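Local coordinates for hypothetical protein yycE (Bacillus subtilis, PDB 1TWU) that is of unknown function but belongs to the vicinal oxygen chelate superfamily and may be related to glyoxalases and fosfomycin-resistance proteins, at residues A[15-20]-A[71-76]; A[23-28]-A[120-125]; A[35-40]-A[48-53]; A[82-87]-A[129-134]. One frame throughout, in Å; residues are numbered along the deposited sequence.

Contact 1: A[15-20]-A[71-76]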
# COMPACT_ATOMS: atom_id res chain seq x y z
N ILE A 15 1.93 -4.90 -1.92
CA ILE A 15 2.03 -3.49 -2.28
C ILE A 15 3.41 -3.44 -2.92
O ILE A 15 4.41 -3.66 -2.24
CB ILE A 15 2.05 -2.57 -1.05
CG1 ILE A 15 0.72 -2.66 -0.31
CG2 ILE A 15 2.30 -1.13 -1.48
CD1 ILE A 15 -0.46 -2.11 -1.10
N ALA A 16 3.46 -3.19 -4.23
CA ALA A 16 4.73 -3.13 -4.95
C ALA A 16 5.05 -1.71 -5.38
O ALA A 16 4.21 -1.04 -5.98
CB ALA A 16 4.68 -4.05 -6.16
N ARG A 17 6.26 -1.27 -5.08
CA ARG A 17 6.72 0.07 -5.42
C ARG A 17 8.10 0.01 -6.07
O ARG A 17 8.94 -0.81 -5.71
CB ARG A 17 6.81 0.94 -4.16
CG ARG A 17 5.48 1.15 -3.44
CD ARG A 17 5.68 1.76 -2.05
NE ARG A 17 6.40 3.03 -2.10
CZ ARG A 17 5.86 4.19 -2.44
NH1 ARG A 17 4.57 4.26 -2.76
NH2 ARG A 17 6.60 5.29 -2.46
N PRO A 18 8.34 0.89 -7.05
CA PRO A 18 9.63 0.95 -7.76
C PRO A 18 10.65 1.81 -7.01
O PRO A 18 10.29 2.67 -6.22
CB PRO A 18 9.24 1.58 -9.09
CG PRO A 18 8.20 2.58 -8.65
CD PRO A 18 7.35 1.78 -7.69
N THR A 19 11.93 1.57 -7.26
CA THR A 19 12.98 2.35 -6.61
C THR A 19 14.24 2.40 -7.45
O THR A 19 14.47 1.55 -8.31
CB THR A 19 13.36 1.76 -5.20
OG1 THR A 19 14.28 2.65 -4.55
CG2 THR A 19 14.02 0.38 -5.33
N GLY A 20 15.05 3.43 -7.22
CA GLY A 20 16.30 3.55 -7.95
C GLY A 20 17.44 3.30 -6.97
O GLY A 20 18.61 3.37 -7.33
N THR A 71 13.07 4.77 -11.30
CA THR A 71 12.78 5.86 -10.39
C THR A 71 11.68 5.42 -9.44
O THR A 71 10.90 4.52 -9.76
CB THR A 71 12.30 7.13 -11.13
OG1 THR A 71 11.00 6.89 -11.70
CG2 THR A 71 13.27 7.51 -12.25
N ALA A 72 11.63 6.03 -8.26
CA ALA A 72 10.61 5.71 -7.28
C ALA A 72 9.39 6.57 -7.59
O ALA A 72 9.50 7.53 -8.35
CB ALA A 72 11.13 6.01 -5.89
N PRO A 73 8.21 6.24 -7.03
CA PRO A 73 7.04 7.07 -7.32
C PRO A 73 7.32 8.52 -6.93
O PRO A 73 8.13 8.79 -6.04
CB PRO A 73 5.95 6.45 -6.46
CG PRO A 73 6.36 5.02 -6.36
CD PRO A 73 7.85 5.11 -6.15
N VAL A 74 6.65 9.46 -7.60
CA VAL A 74 6.82 10.86 -7.25
C VAL A 74 6.19 11.00 -5.87
O VAL A 74 5.01 10.71 -5.69
CB VAL A 74 6.09 11.79 -8.24
CG1 VAL A 74 6.20 13.23 -7.78
CG2 VAL A 74 6.69 11.63 -9.63
N PRO A 75 6.98 11.43 -4.87
CA PRO A 75 6.47 11.58 -3.51
C PRO A 75 5.29 12.53 -3.40
O PRO A 75 5.28 13.61 -3.99
CB PRO A 75 7.67 12.12 -2.74
CG PRO A 75 8.84 11.64 -3.53
CD PRO A 75 8.39 11.84 -4.95
N HIS A 76 4.27 12.10 -2.66
CA HIS A 76 3.11 12.93 -2.42
C HIS A 76 3.02 12.94 -0.90
O HIS A 76 3.07 11.89 -0.26
CB HIS A 76 1.85 12.31 -3.03
CG HIS A 76 0.69 13.25 -3.12
ND1 HIS A 76 0.15 13.86 -2.01
CD2 HIS A 76 -0.02 13.69 -4.18
CE1 HIS A 76 -0.86 14.64 -2.39
NE2 HIS A 76 -0.98 14.55 -3.70
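Thr-19 and Ala-72 bring their CA atoms to 4.2 Å, with Gly-20 facing Thr-71 just beyond. Here strand 12-18, in the first beta-alpha-beta-beta-beta module of the vicinal oxygen chelate fold, and the residues after it pass the loop that leads on to the second module. No hydrogen bond joins the two backbones. Instead the carbonyl of Pro-18 receives a CA-H...O contact from Ala-72, whose CA lies 3.2 Å from Pro-18 O with an angle of 146° at the hydrogen. Ala-72 CB leans on the same oxygen.

Two proline rings form the apolar centre. Pro-18 CG meets Pro-73 CD at 3.6 Å, and Pro-18 CD meets Pro-73 CG just as closely. On the Pro-18 ring, CB also lies 3.4 Å from Thr-71 O. Across the interface, Pro-18 packs on His-76 of the second subunit, while Ile-15 and Ala-16 pair in an antiparallel ladder with a strand of that subunit.

The Arg-17 chain bends at chi3 (57°) and carries its guanidinium beside the loop, while Trp-126 gives the same cation a pi partner. Pro-73 CG sits over one face of the guanidinium, displaced toward its rim, and Arg-17 NH2 is 3.9 Å from Pro-73 CD.

Contact 2: A[23-28]-A[120-125]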
# COMPACT_ATOMS: atom_id res chain seq x y z
N ASP A 23 19.22 -0.65 -2.24
CA ASP A 23 20.02 -0.89 -1.06
C ASP A 23 19.59 0.04 0.07
O ASP A 23 19.55 -0.36 1.23
CB ASP A 23 21.50 -0.70 -1.37
CG ASP A 23 22.05 -1.82 -2.24
OD1 ASP A 23 21.80 -3.01 -1.94
OD2 ASP A 23 22.75 -1.50 -3.24
N GLU A 24 19.27 1.29 -0.28
CA GLU A 24 18.82 2.26 0.72
C GLU A 24 17.48 1.81 1.29
O GLU A 24 17.23 1.93 2.49
CB GLU A 24 18.66 3.63 0.08
CG GLU A 24 19.98 4.30 -0.19
CD GLU A 24 20.87 4.31 1.04
OE1 GLU A 24 20.37 4.60 2.15
OE2 GLU A 24 22.08 4.04 0.89
N ILE A 25 16.63 1.30 0.41
CA ILE A 25 15.31 0.81 0.79
C ILE A 25 15.47 -0.36 1.77
O ILE A 25 14.75 -0.44 2.77
CB ILE A 25 14.53 0.35 -0.48
CG1 ILE A 25 14.11 1.58 -1.29
CG2 ILE A 25 13.33 -0.49 -0.10
CD1 ILE A 25 13.15 2.52 -0.58
N ILE A 26 16.41 -1.25 1.49
CA ILE A 26 16.66 -2.40 2.35
C ILE A 26 17.13 -1.98 3.75
O ILE A 26 16.70 -2.54 4.76
CB ILE A 26 17.68 -3.36 1.72
CG1 ILE A 26 17.07 -3.99 0.47
CG2 ILE A 26 18.09 -4.44 2.70
CD1 ILE A 26 18.04 -4.82 -0.34
N ARG A 27 18.01 -0.98 3.80
CA ARG A 27 18.51 -0.48 5.07
C ARG A 27 17.37 0.08 5.93
O ARG A 27 17.30 -0.17 7.13
CB ARG A 27 19.57 0.60 4.86
CG ARG A 27 20.02 1.24 6.17
CD ARG A 27 21.20 2.17 5.95
NE ARG A 27 21.78 2.68 7.19
CZ ARG A 27 21.37 3.77 7.83
NH1 ARG A 27 20.37 4.49 7.35
NH2 ARG A 27 21.99 4.16 8.93
N PHE A 28 16.47 0.84 5.30
CA PHE A 28 15.35 1.43 6.02
C PHE A 28 14.37 0.38 6.52
O PHE A 28 14.02 0.35 7.71
CB PHE A 28 14.60 2.41 5.11
CG PHE A 28 13.38 3.04 5.76
CD1 PHE A 28 13.51 4.14 6.59
CD2 PHE A 28 12.11 2.51 5.54
CE1 PHE A 28 12.39 4.72 7.21
CE2 PHE A 28 10.99 3.07 6.15
CZ PHE A 28 11.13 4.18 6.99
N ILE A 120 7.83 9.65 9.41
CA ILE A 120 9.22 9.53 9.00
C ILE A 120 9.22 9.22 7.51
O ILE A 120 8.44 8.37 7.07
CB ILE A 120 9.94 8.36 9.72
CG1 ILE A 120 9.78 8.48 11.25
CG2 ILE A 120 11.40 8.32 9.31
CD1 ILE A 120 10.32 9.77 11.86
N GLU A 121 10.05 9.89 6.73
CA GLU A 121 10.10 9.60 5.29
C GLU A 121 11.06 8.45 5.02
O GLU A 121 12.13 8.39 5.62
CB GLU A 121 10.56 10.80 4.49
CG GLU A 121 9.64 11.99 4.53
CD GLU A 121 10.04 13.03 3.50
OE1 GLU A 121 11.25 13.36 3.42
OE2 GLU A 121 9.15 13.51 2.76
N ASP A 122 10.68 7.55 4.12
CA ASP A 122 11.57 6.44 3.79
C ASP A 122 12.55 7.00 2.76
O ASP A 122 12.41 8.16 2.34
CB ASP A 122 10.75 5.23 3.30
CG ASP A 122 10.40 5.27 1.82
OD1 ASP A 122 10.47 6.34 1.17
OD2 ASP A 122 10.02 4.20 1.29
N PRO A 123 13.56 6.22 2.35
CA PRO A 123 14.53 6.72 1.37
C PRO A 123 13.97 7.41 0.12
O PRO A 123 14.62 8.30 -0.45
CB PRO A 123 15.34 5.46 1.02
CG PRO A 123 15.29 4.69 2.29
CD PRO A 123 13.85 4.83 2.71
N ASP A 124 12.77 7.02 -0.31
CA ASP A 124 12.19 7.62 -1.51
C ASP A 124 11.03 8.57 -1.27
O ASP A 124 10.25 8.85 -2.18
CB ASP A 124 11.77 6.53 -2.50
CG ASP A 124 12.96 5.79 -3.09
OD1 ASP A 124 13.95 6.47 -3.46
OD2 ASP A 124 12.90 4.55 -3.20
N GLY A 125 10.90 9.05 -0.04
CA GLY A 125 9.86 10.02 0.27
C GLY A 125 8.48 9.51 0.61
O GLY A 125 7.54 10.30 0.69
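Ile-120 opens the contact by placing CG2 at the edge of the Phe-28 ring, near its plane, 4.3 Å from CE1. One residue on, Glu-121 contributes mainly backbone: its carbonyl O approaches the same CE1 obliquely, while its carboxylate turns away to a salt bridge with Arg-127. Asp-122 then moves over the face of the ring. Its CB lies 3.8 Å from the Phe-28 centroid and 19° off the ring normal, a CH-pi contact that leaves the carboxylate plane almost perpendicular to the ring. With CG opposite the backbone N of Phe-28 (chi1 178°), the ring extends from the helix toward the turn. Asp-122 OD1 also accepts the backbone N of Asp-124 at 2.8 Å, forming an Asx turn, and it takes Trp-126 N as well, so this oxygen of a buried residue is held by two backbone donors.

Pro-123 wedges against the helix: its CD is 3.5 Å from Phe-28 CB, and its CG is 3.4 Å from Glu-24 O, a carbonyl already used by Phe-28 N. Asp-124 follows, with OD2 3.3 Å from Ile-25 CD1; its carboxylate is bonded to Gln-21 and Thr-19. Gly-125 closes the type I turn by donating its N to Asp-122 O.

Helix 22-32 of the first module thus rests on the turn joining strands 117-121 and 127-131 of the second. Phe-28 also touches Ile-128 and meets Tyr-103 edge-to-face, while Ile-26 packs on strand 47-53.

Contact 3: A[35-40]-A[48-53]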
# COMPACT_ATOMS: atom_id res chain seq x y z
N LEU A 35 11.69 -5.41 9.33
CA LEU A 35 10.66 -6.20 8.68
C LEU A 35 11.44 -7.41 8.18
O LEU A 35 12.61 -7.29 7.79
CB LEU A 35 10.05 -5.45 7.49
CG LEU A 35 9.31 -4.14 7.79
CD1 LEU A 35 8.51 -3.74 6.56
CD2 LEU A 35 8.37 -4.33 8.97
N LYS A 36 10.82 -8.58 8.21
CA LYS A 36 11.49 -9.78 7.76
C LYS A 36 11.52 -9.89 6.24
O LYS A 36 10.51 -9.67 5.58
CB LYS A 36 10.79 -11.02 8.36
CG LYS A 36 11.12 -12.35 7.69
CD LYS A 36 10.45 -13.53 8.40
CE LYS A 36 10.09 -14.68 7.44
NZ LYS A 36 11.24 -15.25 6.67
N ARG A 37 12.69 -10.21 5.70
CA ARG A 37 12.82 -10.39 4.25
C ARG A 37 12.24 -11.77 3.93
O ARG A 37 12.81 -12.80 4.29
CB ARG A 37 14.28 -10.34 3.81
CG ARG A 37 14.42 -10.56 2.31
CD ARG A 37 15.87 -10.56 1.85
NE ARG A 37 16.56 -9.34 2.25
CZ ARG A 37 17.68 -8.91 1.68
NH1 ARG A 37 18.23 -9.61 0.69
NH2 ARG A 37 18.26 -7.80 2.12
N ILE A 38 11.09 -11.79 3.26
CA ILE A 38 10.42 -13.04 2.93
C ILE A 38 10.61 -13.48 1.49
O ILE A 38 10.03 -14.47 1.05
CB ILE A 38 8.91 -12.95 3.23
CG1 ILE A 38 8.25 -11.90 2.32
CG2 ILE A 38 8.69 -12.61 4.69
CD1 ILE A 38 6.75 -11.83 2.45
N GLY A 39 11.43 -12.73 0.75
CA GLY A 39 11.68 -13.07 -0.64
C GLY A 39 12.60 -12.06 -1.29
O GLY A 39 12.79 -10.95 -0.78
N GLU A 40 13.19 -12.45 -2.42
CA GLU A 40 14.10 -11.58 -3.17
C GLU A 40 14.38 -12.27 -4.49
O GLU A 40 14.16 -13.47 -4.64
CB GLU A 40 15.42 -11.39 -2.42
CG GLU A 40 16.34 -12.60 -2.53
CD GLU A 40 17.65 -12.42 -1.79
OE1 GLU A 40 17.63 -12.34 -0.54
OE2 GLU A 40 18.71 -12.36 -2.45
N ASP A 48 15.52 -6.39 -10.21
CA ASP A 48 16.03 -6.91 -8.96
C ASP A 48 14.95 -6.49 -7.97
O ASP A 48 14.32 -5.45 -8.16
CB ASP A 48 17.36 -6.26 -8.60
CG ASP A 48 18.54 -6.95 -9.25
OD1 ASP A 48 18.43 -7.38 -10.42
OD2 ASP A 48 19.59 -7.05 -8.59
N GLY A 49 14.71 -7.29 -6.94
CA GLY A 49 13.68 -6.92 -5.98
C GLY A 49 13.78 -7.65 -4.66
O GLY A 49 14.51 -8.63 -4.53
N VAL A 50 13.04 -7.15 -3.68
CA VAL A 50 13.04 -7.74 -2.35
C VAL A 50 11.64 -7.61 -1.76
O VAL A 50 10.94 -6.64 -2.02
CB VAL A 50 14.09 -7.02 -1.45
CG1 VAL A 50 13.69 -5.57 -1.23
CG2 VAL A 50 14.23 -7.76 -0.14
N MET A 51 11.23 -8.60 -0.98
CA MET A 51 9.92 -8.59 -0.37
C MET A 51 10.05 -8.57 1.16
O MET A 51 10.84 -9.33 1.72
CB MET A 51 9.12 -9.83 -0.82
CG MET A 51 8.86 -9.91 -2.34
SD MET A 51 10.27 -10.38 -3.37
CE MET A 51 9.41 -11.08 -4.69
N PHE A 52 9.29 -7.69 1.81
CA PHE A 52 9.30 -7.56 3.27
C PHE A 52 7.94 -7.90 3.87
O PHE A 52 6.91 -7.41 3.41
CB PHE A 52 9.68 -6.13 3.68
CG PHE A 52 11.06 -5.73 3.27
CD1 PHE A 52 12.16 -6.46 3.70
CD2 PHE A 52 11.25 -4.66 2.41
CE1 PHE A 52 13.45 -6.12 3.28
CE2 PHE A 52 12.53 -4.31 1.98
CZ PHE A 52 13.63 -5.05 2.42
N GLY A 53 7.95 -8.74 4.90
CA GLY A 53 6.71 -9.13 5.53
C GLY A 53 6.05 -7.97 6.25
O GLY A 53 6.73 -7.07 6.73
O HOH W 1 8.12 -8.41 9.14
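Lys-36 O is gripped from across the hairpin by Gly-53 N at 2.8 Å, nearly straight at 170°, and by Phe-52 CA in a CA-H...O contact at 3.4 Å. A water accepts from Lys-36 N and makes a weak bond to Gly-53 O, extending the link at this end. Farther along, Ile-38 N donates to Met-51 O at 2.9 Å, and Met-51 N donates to Gly-39 O at 2.8 Å. Ile-38 and Gly-39 therefore both face Met-51, a classic beta bulge in an antiparallel hairpin, flanked by the non-hydrogen-bonded pairs Arg-37 with Phe-52 and Glu-40 with Val-50.

On the face carrying those pairs, Arg-37 crosses Val-50 at about a right angle, and Val-50 CG2 lies 3.7 Å from Arg-37 NE, over one face of the guanidinium. A bend at chi3 (-55°) turns that group so that NH1 meets Glu-40 OE1 at 3.1 Å, with the oxygen close to the guanidinium plane. NH2 has a second acidic partner in Glu-30, which probably keeps the cation well compensated. Leu-35 crosses Phe-52 at about a right angle as well, their CB atoms 3.9 Å apart. On the other face Ile-38 CG1 rests 3.9 Å from Met-51 CB, while Met-51 SD lies against the Gly-39 backbone.

Helix 22-32 packs over the Arg-37, Val-50 and Phe-52 face. Strand 59-66 flanks strand 47-53 on its other edge, and Ile-136 of the second subunit packs on Ile-38 and Met-51.

Contact 4: A[82-87]-A[129-134]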
# COMPACT_ATOMS: atom_id res chain seq x y z
N VAL A 82 0.47 3.79 7.18
CA VAL A 82 0.26 4.01 8.60
C VAL A 82 0.32 2.77 9.49
O VAL A 82 -0.37 1.78 9.25
CB VAL A 82 -1.09 4.71 8.86
CG1 VAL A 82 -1.18 5.15 10.31
CG2 VAL A 82 -1.26 5.90 7.93
N PHE A 83 1.16 2.84 10.51
CA PHE A 83 1.31 1.77 11.48
C PHE A 83 0.64 2.26 12.76
O PHE A 83 1.08 3.26 13.33
CB PHE A 83 2.78 1.50 11.77
CG PHE A 83 3.49 0.72 10.69
CD1 PHE A 83 3.22 -0.63 10.49
CD2 PHE A 83 4.45 1.33 9.88
CE1 PHE A 83 3.90 -1.36 9.52
CE2 PHE A 83 5.13 0.61 8.90
CZ PHE A 83 4.86 -0.74 8.72
N TYR A 84 -0.42 1.59 13.20
CA TYR A 84 -1.11 1.95 14.44
C TYR A 84 -0.41 1.24 15.59
O TYR A 84 -0.58 0.04 15.77
CB TYR A 84 -2.58 1.55 14.36
CG TYR A 84 -3.38 2.46 13.47
CD1 TYR A 84 -3.80 3.71 13.92
CD2 TYR A 84 -3.65 2.12 12.14
CE1 TYR A 84 -4.46 4.60 13.08
CE2 TYR A 84 -4.30 3.00 11.28
CZ TYR A 84 -4.70 4.24 11.76
OH TYR A 84 -5.34 5.13 10.91
N VAL A 85 0.40 1.98 16.34
CA VAL A 85 1.14 1.40 17.45
C VAL A 85 0.61 1.94 18.77
O VAL A 85 1.09 2.95 19.27
CB VAL A 85 2.64 1.73 17.36
CG1 VAL A 85 3.40 0.89 18.36
CG2 VAL A 85 3.14 1.49 15.95
N PRO A 86 -0.38 1.25 19.35
CA PRO A 86 -0.99 1.66 20.62
C PRO A 86 -0.03 1.83 21.81
O PRO A 86 -0.28 2.65 22.70
CB PRO A 86 -2.06 0.59 20.84
CG PRO A 86 -1.53 -0.61 20.10
CD PRO A 86 -0.97 -0.00 18.85
N ASN A 87 1.07 1.07 21.83
CA ASN A 87 2.05 1.17 22.90
C ASN A 87 3.02 2.31 22.62
O ASN A 87 3.96 2.15 21.85
CB ASN A 87 2.84 -0.13 23.02
CG ASN A 87 3.75 -0.16 24.24
OD1 ASN A 87 4.35 0.86 24.62
ND2 ASN A 87 3.88 -1.33 24.86
N VAL A 129 3.94 6.62 8.72
CA VAL A 129 3.34 7.17 9.93
C VAL A 129 3.16 6.14 11.04
O VAL A 129 2.77 5.00 10.81
CB VAL A 129 1.97 7.82 9.62
CG1 VAL A 129 1.44 8.59 10.83
CG2 VAL A 129 2.11 8.75 8.42
N PHE A 130 3.46 6.57 12.26
CA PHE A 130 3.30 5.74 13.44
C PHE A 130 2.29 6.49 14.31
O PHE A 130 2.61 7.52 14.91
CB PHE A 130 4.66 5.58 14.13
CG PHE A 130 5.69 4.92 13.27
CD1 PHE A 130 5.83 3.53 13.27
CD2 PHE A 130 6.48 5.67 12.41
CE1 PHE A 130 6.74 2.90 12.41
CE2 PHE A 130 7.40 5.05 11.56
CZ PHE A 130 7.52 3.66 11.56
N MET A 131 1.06 5.98 14.34
CA MET A 131 -0.01 6.61 15.10
C MET A 131 -0.27 5.88 16.42
O MET A 131 -0.44 4.65 16.45
CB MET A 131 -1.29 6.66 14.24
CG MET A 131 -2.49 7.37 14.88
SD MET A 131 -2.21 9.08 15.41
CE MET A 131 -1.75 9.84 13.90
N ASN A 132 -0.30 6.64 17.50
CA ASN A 132 -0.53 6.08 18.82
C ASN A 132 -2.00 5.79 19.06
O ASN A 132 -2.66 6.50 19.80
CB ASN A 132 -0.03 7.04 19.91
CG ASN A 132 0.06 6.38 21.27
OD1 ASN A 132 0.05 7.05 22.30
ND2 ASN A 132 0.15 5.05 21.28
N SER A 133 -2.52 4.76 18.40
CA SER A 133 -3.91 4.40 18.58
C SER A 133 -4.12 2.96 18.13
O SER A 133 -3.16 2.26 17.82
CB SER A 133 -4.84 5.34 17.81
OG SER A 133 -4.77 5.14 16.41
N LYS A 134 -5.37 2.52 18.10
CA LYS A 134 -5.67 1.17 17.69
C LYS A 134 -6.30 1.14 16.30
O LYS A 134 -6.61 0.06 15.78
CB LYS A 134 -6.60 0.50 18.71
CG LYS A 134 -5.99 0.36 20.11
CD LYS A 134 -6.87 -0.50 21.02
CE LYS A 134 -8.18 0.19 21.40
NZ LYS A 134 -7.98 1.36 22.31
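Tyr-84 runs alongside Met-131, the two side chains pointing the same way from neighbouring parallel strands, 80-84 and 127-131, of the second beta-alpha-beta-beta-beta module. Tyr-84 CB lies 3.6 Å from Ser-133 O. At the ring edge, Tyr-84 CD1 comes 3.0 Å from Ser-133 OG, close for carbon and oxygen, and Tyr-84 CE1 then meets Met-131 CG at 3.8 Å. Val-82 CG1 lies over one face of the ring, toward its rim, and Trp-113 of helix 111-114 packs on Tyr-84 and Met-131 alike.

The backbones zip in parallel register: Phe-83 N donates to Val-129 O at 2.7 Å, Met-131 N to Phe-83 O, and Val-85 N to Met-131 O. On the other face of the sheet, the rings of Phe-83 and Phe-130 are nearly parallel (17°) but slid apart, with centroids 5.6 Å distant and little overlap. Phe-5 and Phe-8 of the second subunit meet Phe-83 edge-to-face, where the sheet continues into that chain.

Past the strands, Asn-132 sits at the centre of an inverse gamma turn, and its chi1 of -167° directs the amide back across the contact. Asn-132 ND2 bonds Val-85 O at 3.1 Å and reaches Pro-86 O only weakly. The turn bends Ser-133 N back to Met-131 O in a weak bond, and the Asn-132 amide supplies Val-85 O with a donor instead.

How the contacts relate
From the N terminus the chain first lays down 15-20 and 23-28, whose partners come much later in the sequence. Contact 3 closes early as a local hairpin and is nested within the loops of contacts 1 and 2. Contact 1 then closes when the linker at 71-76 returns to the first strand. After 82-87 opens contact 4, 120-125 completes contact 2, which crosses both contact 1 and contact 4; 129-134 closes contact 4 last. Contacts 3 and 4 hold the sheets of the two modules, while contact 2 bridges the modules and touches the other three contacts, meeting contact 4 where Ile-120 packs on Phe-130. The second subunit touches contacts 1, 3 and 4.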